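Local coordinates for protein metal transporter CNNM3 (Homo sapiens, PDB 6DFD) that probably takes part in magnesium efflux across the membrane, its cyclic nucleotide-binding homology domain mediating dimerization, at residues L101-Q106 against D180-A185; Q116-V121 against K129-A134. The protein carries 6 engineered substitutions. All blocks are in the same frame, centred on the assembly; numbering follows the deposited sequence.

In the fold
Both contacts belong to one antiparallel four-stranded sheet, in the order 100-102, 181-185, 119-123, 128-132, and interaction 2 is nested inside the chain loop that interaction 1 closes. Interaction 1 holds one outermost strand to its neighbour and is mostly buried, resting on tyrosine, valine and leucine contacts, with a polar margin at Thr-182 and Arg-104, and with few backbone bonds as a bulge and a turn end the pairing. Interaction 2, a beta hairpin at the other border, is regularly paired but only partly buried, with a salt bridge and a water on its outer side. Val-183 packs against Val-119 and a long, weak ion pair links Arg-184 to Glu-120. Both contacts reach the second subunit.

Interaction 1 (L101-Q106 against D180-A185); sequences LYQRSQ and DYTVRA
Tyr-102 receives the edge of the Tyr-181 ring over one face, a T-shaped pair with centroids 5.5 Å apart and planes at 64°; Tyr-181 CE2 lies 3.8 Å from Tyr-102 CG. On the same buried side Val-183 CG2 is 4.0 Å from Tyr-102 CD2, a branched residue filling the space beside the ring. The Tyr-102 hydroxyl reaches Tyr-110 O, while that of Tyr-181 bonds to Glu-126 of the second subunit. Backbone bonds from Leu-101 N to Val-183 O and from Val-183 N to Tyr-102 O clamp the strands.

The other side, partly open to solvent, is polar, held by hydrogen bonds rather than close apolar contact. With OG1 beside its own backbone N (chi1 -53°), Thr-182 accepts a nearly straight bond, 170° at the hydrogen, from Arg-104 N to OG1 at 3.1 Å. The Arg-104 chain bends at chi3 and lays one guanidinium face over Asp-180 O, while NH1 forms a salt bridge with Glu-122 and NH2 a hydrogen bond with Gly-124 O. Were Arg-104 an alanine, Glu-122 would probably lose this cationic mate and Gly-124 O a donor. Leu-101 and Tyr-102 both face Val-183: a classic beta bulge, followed by a type II turn from Gln-103 to Gln-106, at the border of a cupin-like beta-barrel sheet.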
ATOM      1  N   LEU A 101       0.535 -10.754  -8.184  1.00 39.53           N
ATOM      2  CA  LEU A 101       1.952 -10.806  -7.846  1.00 39.54           C
ATOM      3  C   LEU A 101       2.190 -11.464  -6.494  1.00 41.88           C
ATOM      4  O   LEU A 101       3.194 -12.166  -6.307  1.00 42.55           O
ATOM      5  CB  LEU A 101       2.531  -9.393  -7.839  1.00 39.04           C
ATOM      6  CG  LEU A 101       2.337  -8.551  -9.103  1.00 39.67           C
ATOM      7  CD1 LEU A 101       3.041  -7.202  -8.947  1.00 35.89           C
ATOM      8  CD2 LEU A 101       2.843  -9.291 -10.334  1.00 44.55           C
ATOM      9  N   TYR A 102       1.277 -11.245  -5.549  1.00 42.69           N
ATOM     10  CA  TYR A 102       1.339 -11.850  -4.231  1.00 43.38           C
ATOM     11  C   TYR A 102      -0.069 -12.219  -3.799  1.00 44.06           C
ATOM     12  O   TYR A 102      -1.039 -11.548  -4.162  1.00 43.00           O
ATOM     13  CB  TYR A 102       1.957 -10.905  -3.201  1.00 41.50           C
ATOM     14  CG  TYR A 102       3.383 -10.553  -3.523  1.00 38.56           C
ATOM     15  CD1 TYR A 102       4.428 -11.330  -3.051  1.00 39.12           C
ATOM     16  CD2 TYR A 102       3.682  -9.453  -4.313  1.00 36.72           C
ATOM     17  CE1 TYR A 102       5.742 -11.015  -3.347  1.00 37.54           C
ATOM     18  CE2 TYR A 102       4.993  -9.129  -4.617  1.00 35.99           C
ATOM     19  CZ  TYR A 102       6.017  -9.920  -4.127  1.00 35.76           C
ATOM     20  OH  TYR A 102       7.327  -9.619  -4.422  1.00 36.61           O
ATOM     21  N   GLN A 103      -0.172 -13.289  -3.017  1.00 44.57           N
ATOM     22  CA  GLN A 103      -1.456 -13.713  -2.484  1.00 47.65           C
ATOM     23  C   GLN A 103      -1.285 -14.066  -1.019  1.00 53.18           C
ATOM     24  O   GLN A 103      -0.376 -14.825  -0.666  1.00 51.25           O
ATOM     25  CB  GLN A 103      -2.008 -14.900  -3.272  1.00 49.90           C
ATOM     26  CG  GLN A 103      -2.227 -14.568  -4.735  1.00 54.38           C
ATOM     27  CD  GLN A 103      -2.573 -15.780  -5.557  1.00 63.07           C
ATOM     28  OE1 GLN A 103      -1.779 -16.233  -6.384  1.00 70.20           O
ATOM     29  NE2 GLN A 103      -3.763 -16.319  -5.334  1.00 62.75           N
ATOM     30  N   ARG A 104      -2.142 -13.489  -0.174  1.00 62.47           N
ATOM     31  CA  ARG A 104      -2.128 -13.764   1.256  1.00 69.80           C
ATOM     32  C   ARG A 104      -1.872 -15.237   1.518  1.00 73.86           C
ATOM     33  O   ARG A 104      -2.470 -16.109   0.883  1.00 70.68           O
ATOM     34  CB  ARG A 104      -3.459 -13.370   1.896  1.00 72.66           C
ATOM     35  CG  ARG A 104      -3.641 -11.904   2.197  1.00 75.33           C
ATOM     36  CD  ARG A 104      -4.822 -11.732   3.145  1.00 80.01           C
ATOM     37  NE  ARG A 104      -4.380 -11.507   4.518  1.00 82.89           N
ATOM     38  CZ  ARG A 104      -4.232 -10.310   5.080  1.00 81.76           C
ATOM     39  NH1 ARG A 104      -4.496  -9.198   4.398  1.00 80.39           N
ATOM     40  NH2 ARG A 104      -3.815 -10.226   6.336  1.00 81.29           N
ATOM     41  N   SER A 105      -0.968 -15.504   2.454  1.00 81.30           N
ATOM     42  CA  SER A 105      -0.700 -16.828   2.997  1.00 89.02           C
ATOM     43  C   SER A 105      -0.120 -17.791   1.967  1.00 88.55           C
ATOM     44  O   SER A 105       0.138 -18.952   2.306  1.00 97.13           O
ATOM     45  CB  SER A 105      -1.955 -17.468   3.613  1.00 93.28           C
ATOM     46  OG  SER A 105      -2.544 -16.619   4.587  1.00 93.15           O
ATOM     47  N   GLN A 106       0.098 -17.358   0.726  1.00 75.49           N
ATOM     48  CA  GLN A 106       0.690 -18.223  -0.286  1.00 65.50           C
ATOM     49  C   GLN A 106       2.205 -18.061  -0.271  1.00 60.40           C
ATOM     50  O   GLN A 106       2.695 -16.931  -0.425  1.00 55.15           O
ATOM     51  CB  GLN A 106       0.150 -17.896  -1.665  1.00 62.96           C
ATOM     52  CG  GLN A 106       0.955 -18.529  -2.795  1.00 67.75           C
ATOM     53  CD  GLN A 106       0.154 -18.687  -4.074  1.00 76.74           C
ATOM     54  OE1 GLN A 106       0.518 -18.142  -5.117  1.00 79.39           O
ATOM     55  NE2 GLN A 106      -0.940 -19.441  -4.002  1.00 82.11           N
ATOM     56  N   ASP A 180       1.381 -11.246   4.170  1.00 52.61           N
ATOM     57  CA  ASP A 180       0.070 -10.858   4.687  1.00 55.70           C
ATOM     58  C   ASP A 180      -0.571  -9.805   3.796  1.00 53.48           C
ATOM     59  O   ASP A 180      -1.217  -8.867   4.270  1.00 52.68           O
ATOM     60  CB  ASP A 180       0.177 -10.359   6.124  1.00 60.29           C
ATOM     61  CG  ASP A 180       0.947  -9.064   6.235  1.00 62.11           C
ATOM     62  OD1 ASP A 180       1.582  -8.662   5.238  1.00 61.61           O
ATOM     63  OD2 ASP A 180       0.909  -8.444   7.319  1.00 63.52           O
ATOM     64  N   TYR A 181      -0.373  -9.934   2.488  1.00 52.86           N
ATOM     65  CA  TYR A 181      -0.971  -9.018   1.535  1.00 51.38           C
ATOM     66  C   TYR A 181      -1.204  -9.742   0.223  1.00 49.97           C
ATOM     67  O   TYR A 181      -0.554 -10.742  -0.090  1.00 51.21           O
ATOM     68  CB  TYR A 181      -0.105  -7.776   1.298  1.00 51.31           C
ATOM     69  CG  TYR A 181       1.380  -8.040   1.130  1.00 53.07           C
ATOM     70  CD1 TYR A 181       2.241  -7.989   2.222  1.00 57.19           C
ATOM     71  CD2 TYR A 181       1.926  -8.309  -0.119  1.00 50.06           C
ATOM     72  CE1 TYR A 181       3.603  -8.215   2.075  1.00 57.68           C
ATOM     73  CE2 TYR A 181       3.287  -8.537  -0.275  1.00 49.61           C
ATOM     74  CZ  TYR A 181       4.119  -8.488   0.826  1.00 54.01           C
ATOM     75  OH  TYR A 181       5.473  -8.708   0.679  1.00 54.37           O
ATOM     76  N   THR A 182      -2.160  -9.221  -0.532  1.00 45.69           N
ATOM     77  CA  THR A 182      -2.392  -9.624  -1.905  1.00 42.82           C
ATOM     78  C   THR A 182      -2.150  -8.409  -2.780  1.00 40.22           C
ATOM     79  O   THR A 182      -2.536  -7.289  -2.418  1.00 40.20           O
ATOM     80  CB  THR A 182      -3.825 -10.160  -2.094  1.00 44.37           C
ATOM     81  OG1 THR A 182      -4.071 -11.195  -1.135  1.00 45.70           O
ATOM     82  CG2 THR A 182      -4.027 -10.719  -3.490  1.00 46.22           C
ATOM     83  N   VAL A 183      -1.497  -8.627  -3.921  1.00 39.79           N
ATOM     84  CA  VAL A 183      -1.164  -7.554  -4.851  1.00 38.71           C
ATOM     85  C   VAL A 183      -1.625  -7.976  -6.233  1.00 38.38           C
ATOM     86  O   VAL A 183      -1.186  -9.011  -6.748  1.00 41.38           O
ATOM     87  CB  VAL A 183       0.341  -7.236  -4.856  1.00 39.54           C
ATOM     88  CG1 VAL A 183       0.649  -6.146  -5.873  1.00 38.32           C
ATOM     89  CG2 VAL A 183       0.797  -6.819  -3.468  1.00 40.92           C
ATOM     90  N   ARG A 184      -2.492  -7.170  -6.843  1.00 34.65           N
ATOM     91  CA  ARG A 184      -3.093  -7.515  -8.121  1.00 34.81           C
ATOM     92  C   ARG A 184      -2.885  -6.389  -9.117  1.00 34.80           C
ATOM     93  O   ARG A 184      -3.151  -5.224  -8.807  1.00 36.82           O
ATOM     94  CB  ARG A 184      -4.598  -7.795  -7.964  1.00 39.25           C
ATOM     95  CG  ARG A 184      -5.292  -8.176  -9.264  1.00 45.91           C
ATOM     96  CD  ARG A 184      -6.771  -8.487  -9.042  1.00 48.33           C
ATOM     97  NE  ARG A 184      -7.470  -7.394  -8.372  1.00 47.59           N
ATOM     98  CZ  ARG A 184      -8.109  -6.406  -8.987  1.00 48.05           C
ATOM     99  NH1 ARG A 184      -8.160  -6.343 -10.314  1.00 50.00           N
ATOM    100  NH2 ARG A 184      -8.697  -5.468  -8.262  1.00 48.90           N
ATOM    101  N   ALA A 185      -2.478  -6.746 -10.330  1.00 36.25           N
ATOM    102  CA  ALA A 185      -2.349  -5.763 -11.395  1.00 34.87           C
ATOM    103  C   ALA A 185      -3.696  -5.133 -11.714  1.00 36.30           C
ATOM    104  O   ALA A 185      -4.718  -5.824 -11.790  1.00 35.57           O
ATOM    105  CB  ALA A 185      -1.797  -6.419 -12.654  1.00 35.03           C
TER

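Interaction 2 (Q116-V121 against K129-A134)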
ATOM      1  N   GLN A 116       6.557   0.325 -13.984  1.00 32.19           N
ATOM      2  CA  GLN A 116       5.464   1.051 -14.608  1.00 31.86           C
ATOM      3  C   GLN A 116       4.184   0.267 -14.370  1.00 30.93           C
ATOM      4  O   GLN A 116       4.180  -0.959 -14.485  1.00 31.12           O
ATOM      5  CB  GLN A 116       5.713   1.229 -16.113  1.00 35.64           C
ATOM      6  CG  GLN A 116       4.662   2.058 -16.827  1.00 43.63           C
ATOM      7  CD  GLN A 116       4.910   2.150 -18.322  1.00 51.46           C
ATOM      8  OE1 GLN A 116       6.045   2.042 -18.786  1.00 51.57           O
ATOM      9  NE2 GLN A 116       3.842   2.350 -19.085  1.00 56.31           N
ATOM     10  N   GLY A 117       3.115   0.961 -14.012  1.00 32.88           N
ATOM     11  CA  GLY A 117       1.811   0.340 -13.896  1.00 35.94           C
ATOM     12  C   GLY A 117       1.215   0.531 -12.517  1.00 35.62           C
ATOM     13  O   GLY A 117       1.773   1.205 -11.652  1.00 33.72           O
ATOM     14  N   ARG A 118       0.055  -0.104 -12.324  1.00 31.64           N
ATOM     15  CA  ARG A 118      -0.782   0.125 -11.154  1.00 30.35           C
ATOM     16  C   ARG A 118      -1.236  -1.199 -10.567  1.00 29.21           C
ATOM     17  O   ARG A 118      -1.618  -2.117 -11.301  1.00 31.75           O
ATOM     18  CB  ARG A 118      -2.013   0.966 -11.517  1.00 34.07           C
ATOM     19  CG  ARG A 118      -1.711   2.173 -12.367  1.00 38.40           C
ATOM     20  CD  ARG A 118      -0.977   3.236 -11.560  1.00 40.57           C
ATOM     21  NE  ARG A 118      -1.850   3.830 -10.557  1.00 45.90           N
ATOM     22  CZ  ARG A 118      -1.532   4.879  -9.807  1.00 52.50           C
ATOM     23  NH1 ARG A 118      -0.341   5.456  -9.932  1.00 56.02           N
ATOM     24  NH2 ARG A 118      -2.409   5.351  -8.931  1.00 54.61           N
ATOM     25  N   VAL A 119      -1.217  -1.283  -9.239  1.00 30.59           N
ATOM     26  CA  VAL A 119      -1.644  -2.482  -8.532  1.00 31.79           C
ATOM     27  C   VAL A 119      -2.567  -2.090  -7.387  1.00 32.07           C
ATOM     28  O   VAL A 119      -2.513  -0.973  -6.865  1.00 31.08           O
ATOM     29  CB  VAL A 119      -0.449  -3.301  -7.986  1.00 33.60           C
ATOM     30  CG1 VAL A 119       0.388  -3.851  -9.124  1.00 34.68           C
ATOM     31  CG2 VAL A 119       0.391  -2.461  -7.043  1.00 32.55           C
ATOM     32  N   GLU A 120      -3.425  -3.023  -7.007  1.00 34.35           N
ATOM     33  CA  GLU A 120      -4.207  -2.920  -5.790  1.00 36.36           C
ATOM     34  C   GLU A 120      -3.590  -3.842  -4.757  1.00 35.42           C
ATOM     35  O   GLU A 120      -3.280  -5.005  -5.052  1.00 36.03           O
ATOM     36  CB  GLU A 120      -5.673  -3.300  -6.019  1.00 41.20           C
ATOM     37  CG  GLU A 120      -6.521  -3.260  -4.744  1.00 46.61           C
ATOM     38  CD  GLU A 120      -7.986  -3.587  -5.005  1.00 53.71           C
ATOM     39  OE1 GLU A 120      -8.753  -2.658  -5.323  1.00 55.90           O
ATOM     40  OE2 GLU A 120      -8.355  -4.776  -4.902  1.00 56.47           O
ATOM     41  N   VAL A 121      -3.415  -3.316  -3.556  1.00 36.01           N
ATOM     42  CA  VAL A 121      -2.846  -4.039  -2.436  1.00 39.91           C
ATOM     43  C   VAL A 121      -3.925  -4.150  -1.376  1.00 41.83           C
ATOM     44  O   VAL A 121      -4.560  -3.147  -1.030  1.00 43.81           O
ATOM     45  CB  VAL A 121      -1.613  -3.317  -1.862  1.00 44.50           C
ATOM     46  CG1 VAL A 121      -0.958  -4.162  -0.791  1.00 47.56           C
ATOM     47  CG2 VAL A 121      -0.625  -2.972  -2.961  1.00 46.92           C
ATOM     48  N   LYS A 129      -7.375  -1.842   1.678  1.00 42.42           N
ATOM     49  CA  LYS A 129      -7.144  -1.848   0.241  1.00 43.58           C
ATOM     50  C   LYS A 129      -6.707  -0.466  -0.200  1.00 41.48           C
ATOM     51  O   LYS A 129      -7.343   0.533   0.154  1.00 42.23           O
ATOM     52  CB  LYS A 129      -8.404  -2.259  -0.524  1.00 50.58           C
ATOM     53  CG  LYS A 129      -8.507  -3.741  -0.828  1.00 61.43           C
ATOM     54  CD  LYS A 129      -9.963  -4.211  -0.874  1.00 71.15           C
ATOM     55  CE  LYS A 129     -10.829  -3.377  -1.815  1.00 77.86           C
ATOM     56  NZ  LYS A 129     -12.278  -3.648  -1.595  1.00 83.28           N
ATOM     57  N   PHE A 130      -5.625  -0.407  -0.968  1.00 40.10           N
ATOM     58  CA  PHE A 130      -5.265   0.846  -1.606  1.00 41.47           C
ATOM     59  C   PHE A 130      -4.449   0.559  -2.857  1.00 36.82           C
ATOM     60  O   PHE A 130      -3.902  -0.531  -3.039  1.00 37.12           O
ATOM     61  CB  PHE A 130      -4.514   1.780  -0.651  1.00 47.61           C
ATOM     62  CG  PHE A 130      -3.415   1.117   0.120  1.00 51.56           C
ATOM     63  CD1 PHE A 130      -2.157   0.968  -0.434  1.00 57.23           C
ATOM     64  CD2 PHE A 130      -3.638   0.657   1.404  1.00 53.27           C
ATOM     65  CE1 PHE A 130      -1.138   0.359   0.280  1.00 62.71           C
ATOM     66  CE2 PHE A 130      -2.631   0.051   2.124  1.00 59.45           C
ATOM     67  CZ  PHE A 130      -1.377  -0.101   1.563  1.00 63.60           C
ATOM     68  N   GLU A 131      -4.396   1.557  -3.726  1.00 33.57           N
ATOM     69  CA  GLU A 131      -3.742   1.436  -5.019  1.00 33.70           C
ATOM     70  C   GLU A 131      -2.342   2.029  -4.950  1.00 34.72           C
ATOM     71  O   GLU A 131      -2.132   3.087  -4.357  1.00 35.58           O
ATOM     72  CB  GLU A 131      -4.560   2.141  -6.105  1.00 34.89           C
ATOM     73  CG  GLU A 131      -3.936   2.082  -7.491  1.00 37.63           C
ATOM     74  CD  GLU A 131      -4.886   2.575  -8.577  1.00 40.84           C
ATOM     75  OE1 GLU A 131      -6.109   2.629  -8.321  1.00 39.83           O
ATOM     76  OE2 GLU A 131      -4.401   2.922  -9.677  1.00 43.14           O
ATOM     77  N   ASN A 132      -1.393   1.338  -5.568  1.00 34.20           N
ATOM     78  CA  ASN A 132      -0.002   1.757  -5.626  1.00 35.44           C
ATOM     79  C   ASN A 132       0.442   1.794  -7.076  1.00 33.55           C
ATOM     80  O   ASN A 132      -0.093   1.065  -7.919  1.00 33.57           O
ATOM     81  CB  ASN A 132       0.906   0.803  -4.851  1.00 41.68           C
ATOM     82  CG  ASN A 132       0.940   1.101  -3.365  1.00 51.77           C
ATOM     83  OD1 ASN A 132       0.470   2.143  -2.909  1.00 53.25           O
ATOM     84  ND2 ASN A 132       1.502   0.177  -2.601  1.00 58.49           N
ATOM     85  N   GLY A 133       1.436   2.632  -7.356  1.00 32.93           N
ATOM     86  CA  GLY A 133       1.951   2.814  -8.693  1.00 31.69           C
ATOM     87  C   GLY A 133       3.451   2.581  -8.773  1.00 32.44           C
ATOM     88  O   GLY A 133       4.040   1.776  -8.023  1.00 31.88           O
ATOM     89  N   ALA A 134       4.068   3.320  -9.688  1.00 31.46           N
ATOM     90  CA  ALA A 134       5.444   3.049 -10.070  1.00 30.73           C
ATOM     91  C   ALA A 134       6.373   3.263  -8.883  1.00 28.75           C
ATOM     92  O   ALA A 134       6.204   4.205  -8.104  1.00 27.19           O
ATOM     93  CB  ALA A 134       5.857   3.958 -11.227  1.00 30.19           C
TER
HETATM   94  O   HOH W   1       2.373   4.866 -11.416  1.00 34.80           O
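The guanidinium of Arg-118 has Asn-132 O and Gly-133 N over one face, each 4.2 Å above the plane, while Glu-131 OE2 and a water sit at its edge, in plane. Its grip on Glu-131 is side-on: NE lies 2.8 Å from Glu-131 OE2 and NH2 also bonds to that oxygen, so one carboxylate atom takes two donors in a salt bridge. NE meets the anti side of the carboxylate, whereas NH2 comes from above its plane; the two planes are 73° apart. Bends at chi2 (-71°) and chi3 (-69°) fold the arginine back across the strands, whereas Glu-131 stretches out to meet it. At the edge NH1 shares the water with Ala-134 N, bridging the two segments where strand pairing has ended. Gly-133 suits this spot, since a side chain would run into Arg-118 NH1.

The Phe-130 ring meets Val-121 obliquely, CE1 being 4.3 Å from Val-121 CB, and also packs against Phe-130 of the second subunit. Val-119 and Val-121, beta-branched and apolar, share the buried face with Phe-130 and Asn-132, and both touch Tyr-138. Along the backbone, Val-119 pairs with Asn-132 and Val-121 with Phe-130 through two bonds each, Val-119 N to Asn-132 O being 2.9 Å; Glu-120 and Glu-131 form the non-hydrogen-bonded pair between them. Lys-129 sends its amine to Glu-60 of the second subunit.

The chemistry largely divides by face: the valines and Phe-130, with Asn-132 among them, lie on the buried face, while Arg-118, Glu-120 and Glu-131 carry charge on the outer side; at the dimer contact Phe-130 packs and Lys-129 adds a salt bridge. Regular backbone bonding holds this beta hairpin together, and the Arg-118 to Glu-131 bridge probably adds a clasp on its outer side.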